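Local coordinates for protein SusD homolog (Bacteroides thetaiotaomicron VPI-5482, PDB 3IHV) that probably binds glycans at the outer membrane, consistent with its SusD family membership, at residues R228-V231 and E232-K235; T257-L260 and I261-S264; A425-R428 and R429-N433. One frame throughout, in Å; residues are numbered along the deposited sequence.

Interaction 1: R228-V231 and E232-K235; sequences RILV and ESGK
S233 and L230 meet where helix 219-232 runs out, the serine folding its hydroxyl back onto the leucine carbonyl. S233 OG donates to L230 O at 2.7 Å, and the backbone N of S233 reaches the same oxygen at 3.3 Å. Both donors arrive over one face of the carbonyl plane, but not alike: the hydroxyl is tilted only 23° from that plane, whereas the amide stands well above it. The torsion that makes this possible sets OG between the backbone N and the carbonyl carbon (chi1 71°), which also lets it accept from K235 N at 3.0 Å. The hydroxyl therefore gives a proton to the last helical turn and takes one from the chain that leaves it, with G234, at positive phi, carrying the backbone round. With an alanine here the OG is gone, and K235 N would probably lose this acceptor and L230 O its shorter bond.

R228 and E232, one turn apart on the helix, lie alongside each other and point the same way, their flat ends turned 32° apart. The touching is done by the aliphatic part of the arginine, since R228 CG lies 3.6 Å from E232 CD, while R228 NE and E232 OE2 remain 4.8 Å apart. In this conformer of R228 the opposite charges probably attract only weakly. E232 N also closes a regular helical bond to R228 O. V231 and L230 touch helix 397-412, and K235 NZ pairs with D182. The whole is a helix C-terminus continued by an ST turn, here at the protein surface.

Interaction 2: T257-L260 and I261-S264; sequences TESL and IEIS. With EDO (1,2-ethanediol), chain M; EDO (1,2-ethanediol), chain N.
E262 reaches back to S259 across the corner that the chain turns at L260 and I261. Its CB already lies beside the serine, 3.2 Å from S259 OG. CG, placed anti to the backbone N (chi1 -179°), carries an extended chain past the hydroxyl, and CD ends the reach in a carboxylate whose two oxygens have different partners. OE1 accepts from S259 OG at 2.7 Å, the donor standing 40° out of the carboxylate plane. OE2 is hydrogen-bonded to T249 OG1, so two hydroxyls grip this buried group and probably fix its rotation.

The backbone at the corner is bridged by water. Water 1 donates to L260 O and accepts from E262 N, each at 3.0 Å, and it also touches a 1,2-ethanediol, probably left from crystallisation, at 2.8 Å from O1 of that molecule (chain N). A second such molecule (chain M) accepts a hydrogen bond from S264 N at 2.7 Å through its O1, in an almost straight bond of 172°.

L260 and I261 both face L395, forming a classic beta bulge in strand 259-263, which pairs antiparallel with strand 392-396. The side chains of S259 and E262 touch Y393, helix 195-210 meets L260 and I261 through A197, and helix 397-412 packs V400 against L260.

Interaction 3: A425-R428 and R429-N433; sequences AVRR and RGYGN
R428 O is gripped by two backbone amides as helix 417-430 comes to its end in a Schellman motif. N433 N donates to it at 2.8 Å, and Y431 N at 3.2 Å arrives from the opposite face, high above the carbonyl plane. G432, with positive phi, is the C-prime residue, and its N closes the inner bond to R429 O at 3.0 Å.

Alongside this cap, R427 and Y431 run in the same direction, with guanidinium and ring planes inclined at 55°. Y431 CE1 lies over one face of the guanidinium, toward its rim, 3.5 Å above the plane. The arginine gets there by bending at chi2 and chi3 (-90° and -54°), which folds its end back beside the ring. Its strongest polar partner is E458, a salt bridge through NH1; NE also bonds C440 O, and the R427 NH2 to Y431 OH bond is weak. Next along the same edge, Y431 CD1 lies 3.2 Å from R427 O, which sits near the ring plane.

The other two arginines lead elsewhere: R428 pairs with D441, and R429, also bent at chi2 and chi3, forms salt bridges to E258 and E462. N433 ND2 reaches K240 O. Water 2 lies in the plane of the R429 guanidinium at its edge, accepts from R429 NE at 2.7 Å and donates to V426 O at 2.8 Å.

In the fold
Followed from the N terminus, the three contacts come in series, none nested in or crossing another, and each closes only a short local turn. Interaction 1 ends helix 219-232, interaction 2 bends strand 259-263 about 17 Å away between centres, and interaction 3 ends helix 417-430. Tertiary contacts join them. L230 CD2 packs on L260 CD1 at 4.3 Å, linking the end of helix 219-232 to the bulged strand, and the salt bridge from E258 OE1 to R429 NH1 (2.7 Å) ties the residues just before that strand to the end of helix 417-430. Helix 397-412 touches all three, while interactions 1 and 3 do not meet directly.

Interaction 1: R228-V231 and E232-K235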
loop_
_atom_site.group_PDB
_atom_site.type_symbol
_atom_site.label_atom_id
_atom_site.label_comp_id
_atom_site.label_asym_id
_atom_site.label_seq_id
_atom_site.Cartn_x
_atom_site.Cartn_y
_atom_site.Cartn_z
ATOM N N ARG A 228 10.156 18.280 0.417
ATOM C CA ARG A 228 10.980 19.234 1.175
ATOM C C ARG A 228 10.177 19.939 2.282
ATOM O O ARG A 228 10.659 20.109 3.402
ATOM C CB ARG A 228 11.579 20.283 0.221
ATOM C CG ARG A 228 12.507 21.312 0.857
ATOM C CD ARG A 228 12.848 22.437 -0.151
ATOM N NE ARG A 228 13.760 22.006 -1.209
ATOM C CZ ARG A 228 13.887 22.591 -2.398
ATOM N NH1 ARG A 228 13.113 23.607 -2.750
ATOM N NH2 ARG A 228 14.760 22.105 -3.267
ATOM N N ILE A 229 8.956 20.377 1.957
ATOM C CA ILE A 229 8.117 21.091 2.927
ATOM C C ILE A 229 7.895 20.165 4.118
ATOM O O ILE A 229 8.088 20.564 5.292
ATOM C CB ILE A 229 6.724 21.470 2.281
ATOM C CG1 ILE A 229 6.941 22.562 1.217
ATOM C CG2 ILE A 229 5.710 21.944 3.342
ATOM C CD1 ILE A 229 5.763 22.769 0.294
ATOM N N LEU A 230 7.548 18.920 3.807
ATOM C CA LEU A 230 7.279 17.931 4.869
ATOM C C LEU A 230 8.535 17.613 5.700
ATOM O O LEU A 230 8.493 17.609 6.943
ATOM C CB LEU A 230 6.684 16.678 4.285
ATOM C CG LEU A 230 6.472 15.505 5.255
ATOM C CD1 LEU A 230 5.664 15.927 6.476
ATOM C CD2 LEU A 230 5.821 14.280 4.538
ATOM N N VAL A 231 9.645 17.369 5.007
ATOM C CA VAL A 231 10.905 17.014 5.675
ATOM C C VAL A 231 11.408 18.165 6.527
ATOM O O VAL A 231 11.747 17.993 7.718
ATOM C CB VAL A 231 11.944 16.473 4.644
ATOM C CG1 VAL A 231 13.319 16.232 5.353
ATOM C CG2 VAL A 231 11.424 15.204 3.995
ATOM N N GLU A 232 11.369 19.378 6.000
ATOM C CA GLU A 232 11.833 20.543 6.740
ATOM C C GLU A 232 10.900 21.039 7.855
ATOM O O GLU A 232 11.317 21.817 8.705
ATOM C CB GLU A 232 12.199 21.666 5.775
ATOM C CG GLU A 232 13.316 21.215 4.840
ATOM C CD GLU A 232 13.963 22.308 3.993
ATOM O OE1 GLU A 232 13.397 23.406 3.875
ATOM O OE2 GLU A 232 15.054 22.027 3.403
ATOM N N SER A 233 9.680 20.505 7.915
ATOM C CA SER A 233 8.748 20.944 8.919
ATOM C C SER A 233 9.174 20.498 10.307
ATOM O O SER A 233 8.790 21.099 11.271
ATOM C CB SER A 233 7.350 20.366 8.663
ATOM O OG SER A 233 7.283 18.969 8.932
ATOM N N GLY A 234 9.903 19.397 10.389
ATOM C CA GLY A 234 10.274 18.844 11.658
ATOM C C GLY A 234 9.091 18.209 12.383
ATOM O O GLY A 234 9.208 17.873 13.569
ATOM N N LYS A 235 7.958 18.046 11.705
ATOM C CA LYS A 235 6.763 17.529 12.354
ATOM C C LYS A 235 6.661 16.026 12.322
ATOM O O LYS A 235 5.825 15.472 13.016
ATOM C CB LYS A 235 5.514 18.164 11.712
ATOM C CG LYS A 235 5.432 19.675 11.892
ATOM C CD LYS A 235 4.835 20.067 13.239
ATOM C CE LYS A 235 5.224 21.502 13.652
ATOM N NZ LYS A 235 4.780 22.555 12.673
#

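Interaction 2: T257-L260 and I261-S264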
loop_
_atom_site.group_PDB
_atom_site.type_symbol
_atom_site.label_atom_id
_atom_site.label_comp_id
_atom_site.label_asym_id
_atom_site.label_seq_id
_atom_site.Cartn_x
_atom_site.Cartn_y
_atom_site.Cartn_z
ATOM N N THR A 257 3.985 9.975 14.403
ATOM C CA THR A 257 5.360 10.272 14.043
ATOM C C THR A 257 5.727 9.870 12.616
ATOM O O THR A 257 6.115 10.707 11.808
ATOM C CB THR A 257 6.347 9.634 15.044
ATOM O OG1 THR A 257 6.077 10.125 16.362
ATOM C CG2 THR A 257 7.787 9.973 14.667
ATOM N N GLU A 258 5.616 8.580 12.342
ATOM C CA GLU A 258 5.937 7.991 11.038
ATOM C C GLU A 258 4.728 7.585 10.220
ATOM O O GLU A 258 4.730 7.658 9.002
ATOM C CB GLU A 258 6.866 6.780 11.247
ATOM C CG GLU A 258 7.364 6.186 9.938
ATOM C CD GLU A 258 8.512 5.210 10.059
ATOM O OE1 GLU A 258 9.051 4.980 11.179
ATOM O OE2 GLU A 258 8.856 4.686 8.972
ATOM N N SER A 259 3.699 7.083 10.879
ATOM C CA SER A 259 2.515 6.643 10.187
ATOM C C SER A 259 1.719 7.836 9.652
ATOM O O SER A 259 1.132 8.591 10.412
ATOM C CB SER A 259 1.622 5.857 11.146
ATOM O OG SER A 259 0.547 5.333 10.397
ATOM N N LEU A 260 1.664 7.971 8.344
ATOM C CA LEU A 260 0.939 9.075 7.710
ATOM C C LEU A 260 -0.485 8.641 7.271
ATOM O O LEU A 260 -1.468 9.240 7.709
ATOM C CB LEU A 260 1.775 9.597 6.550
ATOM C CG LEU A 260 3.148 10.169 6.956
ATOM C CD1 LEU A 260 3.879 10.623 5.677
ATOM C CD2 LEU A 260 3.078 11.317 7.977
ATOM N N ILE A 261 -0.584 7.563 6.489
ATOM C CA ILE A 261 -1.843 7.023 6.026
ATOM C C ILE A 261 -1.874 5.558 6.451
ATOM O O ILE A 261 -1.133 4.745 5.931
ATOM C CB ILE A 261 -2.045 7.158 4.496
ATOM C CG1 ILE A 261 -1.914 8.628 4.086
ATOM C CG2 ILE A 261 -3.440 6.558 4.107
ATOM C CD1 ILE A 261 -1.951 8.872 2.546
ATOM N N GLU A 262 -2.715 5.249 7.430
ATOM C CA GLU A 262 -2.804 3.915 7.940
ATOM C C GLU A 262 -4.291 3.621 8.082
ATOM O O GLU A 262 -5.039 4.453 8.604
ATOM C CB GLU A 262 -2.035 3.829 9.279
ATOM C CG GLU A 262 -2.023 2.435 9.924
ATOM C CD GLU A 262 -1.269 2.387 11.233
ATOM O OE1 GLU A 262 -0.831 3.463 11.734
ATOM O OE2 GLU A 262 -1.074 1.260 11.723
ATOM N N ILE A 263 -4.705 2.447 7.592
ATOM C CA ILE A 263 -6.090 2.018 7.646
ATOM C C ILE A 263 -6.293 1.231 8.922
ATOM O O ILE A 263 -5.593 0.241 9.168
ATOM C CB ILE A 263 -6.451 1.091 6.461
ATOM C CG1 ILE A 263 -5.923 1.656 5.151
ATOM C CG2 ILE A 263 -7.975 0.825 6.415
ATOM C CD1 ILE A 263 -6.260 3.123 4.928
ATOM N N SER A 264 -7.224 1.659 9.747
ATOM C CA SER A 264 -7.521 0.964 10.989
ATOM C C SER A 264 -8.632 -0.058 10.809
ATOM O O SER A 264 -9.728 0.257 10.324
ATOM C CB SER A 264 -7.921 1.944 12.096
ATOM O OG SER A 264 -8.394 1.255 13.237
HETATM C C1 EDO M . -10.001 3.283 8.637
HETATM O O1 EDO M . -8.833 3.816 9.240
HETATM C C2 EDO M . -10.454 4.130 7.463
HETATM O O2 EDO M . -9.422 4.518 6.547
HETATM C C1 EDO N . -6.683 7.511 5.959
HETATM O O1 EDO N . -6.203 8.334 7.043
HETATM C C2 EDO N . -6.568 6.020 6.318
HETATM O O2 EDO N . -7.168 5.660 7.570
HETATM O O HOH W 1 -3.932 7.731 8.569
#

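Interaction 3: A425-R428 and R429-N433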
loop_
_atom_site.group_PDB
_atom_site.type_symbol
_atom_site.label_atom_id
_atom_site.label_comp_id
_atom_site.label_asym_id
_atom_site.label_seq_id
_atom_site.Cartn_x
_atom_site.Cartn_y
_atom_site.Cartn_z
ATOM N N ALA A 425 19.012 8.545 6.407
ATOM C CA ALA A 425 18.186 8.492 7.630
ATOM C C ALA A 425 17.486 7.157 7.680
ATOM O O ALA A 425 17.429 6.496 8.743
ATOM C CB ALA A 425 17.148 9.607 7.671
ATOM N N VAL A 426 16.957 6.758 6.522
ATOM C CA VAL A 426 16.283 5.480 6.403
ATOM C C VAL A 426 17.246 4.283 6.630
ATOM O O VAL A 426 16.916 3.354 7.381
ATOM C CB VAL A 426 15.548 5.342 5.078
ATOM C CG1 VAL A 426 14.994 3.922 4.923
ATOM C CG2 VAL A 426 14.426 6.379 5.022
ATOM N N ARG A 427 18.423 4.335 6.035
ATOM C CA ARG A 427 19.422 3.269 6.210
ATOM C C ARG A 427 19.880 3.165 7.680
ATOM O O ARG A 427 20.023 2.068 8.230
ATOM C CB ARG A 427 20.672 3.575 5.381
ATOM C CG ARG A 427 20.513 3.796 3.884
ATOM C CD ARG A 427 20.624 2.624 3.085
ATOM N NE ARG A 427 21.869 1.869 3.328
ATOM C CZ ARG A 427 21.950 0.559 3.112
ATOM N NH1 ARG A 427 20.902 -0.095 2.604
ATOM N NH2 ARG A 427 23.055 -0.106 3.416
ATOM N N ARG A 428 20.114 4.302 8.322
ATOM C CA ARG A 428 20.567 4.277 9.707
ATOM C C ARG A 428 19.532 3.622 10.618
ATOM O O ARG A 428 19.841 2.803 11.470
ATOM C CB ARG A 428 20.889 5.708 10.157
ATOM C CG ARG A 428 22.147 6.227 9.453
ATOM C CD ARG A 428 22.355 7.699 9.664
ATOM N NE ARG A 428 23.547 8.172 8.999
ATOM C CZ ARG A 428 24.050 9.401 9.126
ATOM N NH1 ARG A 428 23.455 10.309 9.900
ATOM N NH2 ARG A 428 25.163 9.735 8.474
ATOM N N ARG A 429 18.274 4.016 10.459
ATOM C CA ARG A 429 17.244 3.415 11.284
ATOM C C ARG A 429 17.197 1.899 10.980
ATOM O O ARG A 429 17.035 1.081 11.908
ATOM C CB ARG A 429 15.897 4.113 11.026
ATOM C CG ARG A 429 14.809 3.810 12.019
ATOM C CD ARG A 429 14.020 2.564 11.678
ATOM N NE ARG A 429 13.233 2.727 10.486
ATOM C CZ ARG A 429 12.002 3.229 10.428
ATOM N NH1 ARG A 429 11.376 3.667 11.527
ATOM N NH2 ARG A 429 11.381 3.277 9.264
ATOM N N GLY A 430 17.307 1.555 9.697
ATOM C CA GLY A 430 17.251 0.158 9.241
ATOM C C GLY A 430 18.391 -0.708 9.741
ATOM O O GLY A 430 18.265 -1.940 9.787
ATOM N N TYR A 431 19.497 -0.074 10.145
ATOM C CA TYR A 431 20.633 -0.767 10.754
ATOM C C TYR A 431 20.659 -0.645 12.278
ATOM O O TYR A 431 21.669 -0.970 12.929
ATOM C CB TYR A 431 21.933 -0.280 10.126
ATOM C CG TYR A 431 22.222 -0.943 8.781
ATOM C CD1 TYR A 431 21.419 -0.726 7.673
ATOM C CD2 TYR A 431 23.331 -1.783 8.625
ATOM C CE1 TYR A 431 21.683 -1.348 6.448
ATOM C CE2 TYR A 431 23.596 -2.396 7.420
ATOM C CZ TYR A 431 22.782 -2.176 6.337
ATOM O OH TYR A 431 23.051 -2.775 5.130
ATOM N N GLY A 432 19.559 -0.165 12.854
ATOM C CA GLY A 432 19.450 -0.041 14.312
ATOM C C GLY A 432 20.190 1.150 14.901
ATOM O O GLY A 432 20.605 1.122 16.061
ATOM N N ASN A 433 20.317 2.212 14.116
ATOM C CA ASN A 433 20.923 3.472 14.578
ATOM C C ASN A 433 22.336 3.242 15.119
ATOM O O ASN A 433 22.608 3.526 16.294
ATOM C CB ASN A 433 20.013 4.094 15.644
ATOM C CG ASN A 433 18.588 4.082 15.224
ATOM O OD1 ASN A 433 18.244 4.720 14.247
ATOM N ND2 ASN A 433 17.734 3.341 15.950
HETATM O O HOH W 2 14.561 2.050 8.200
HETATM O O HOH W 3 20.794 -2.956 3.456
#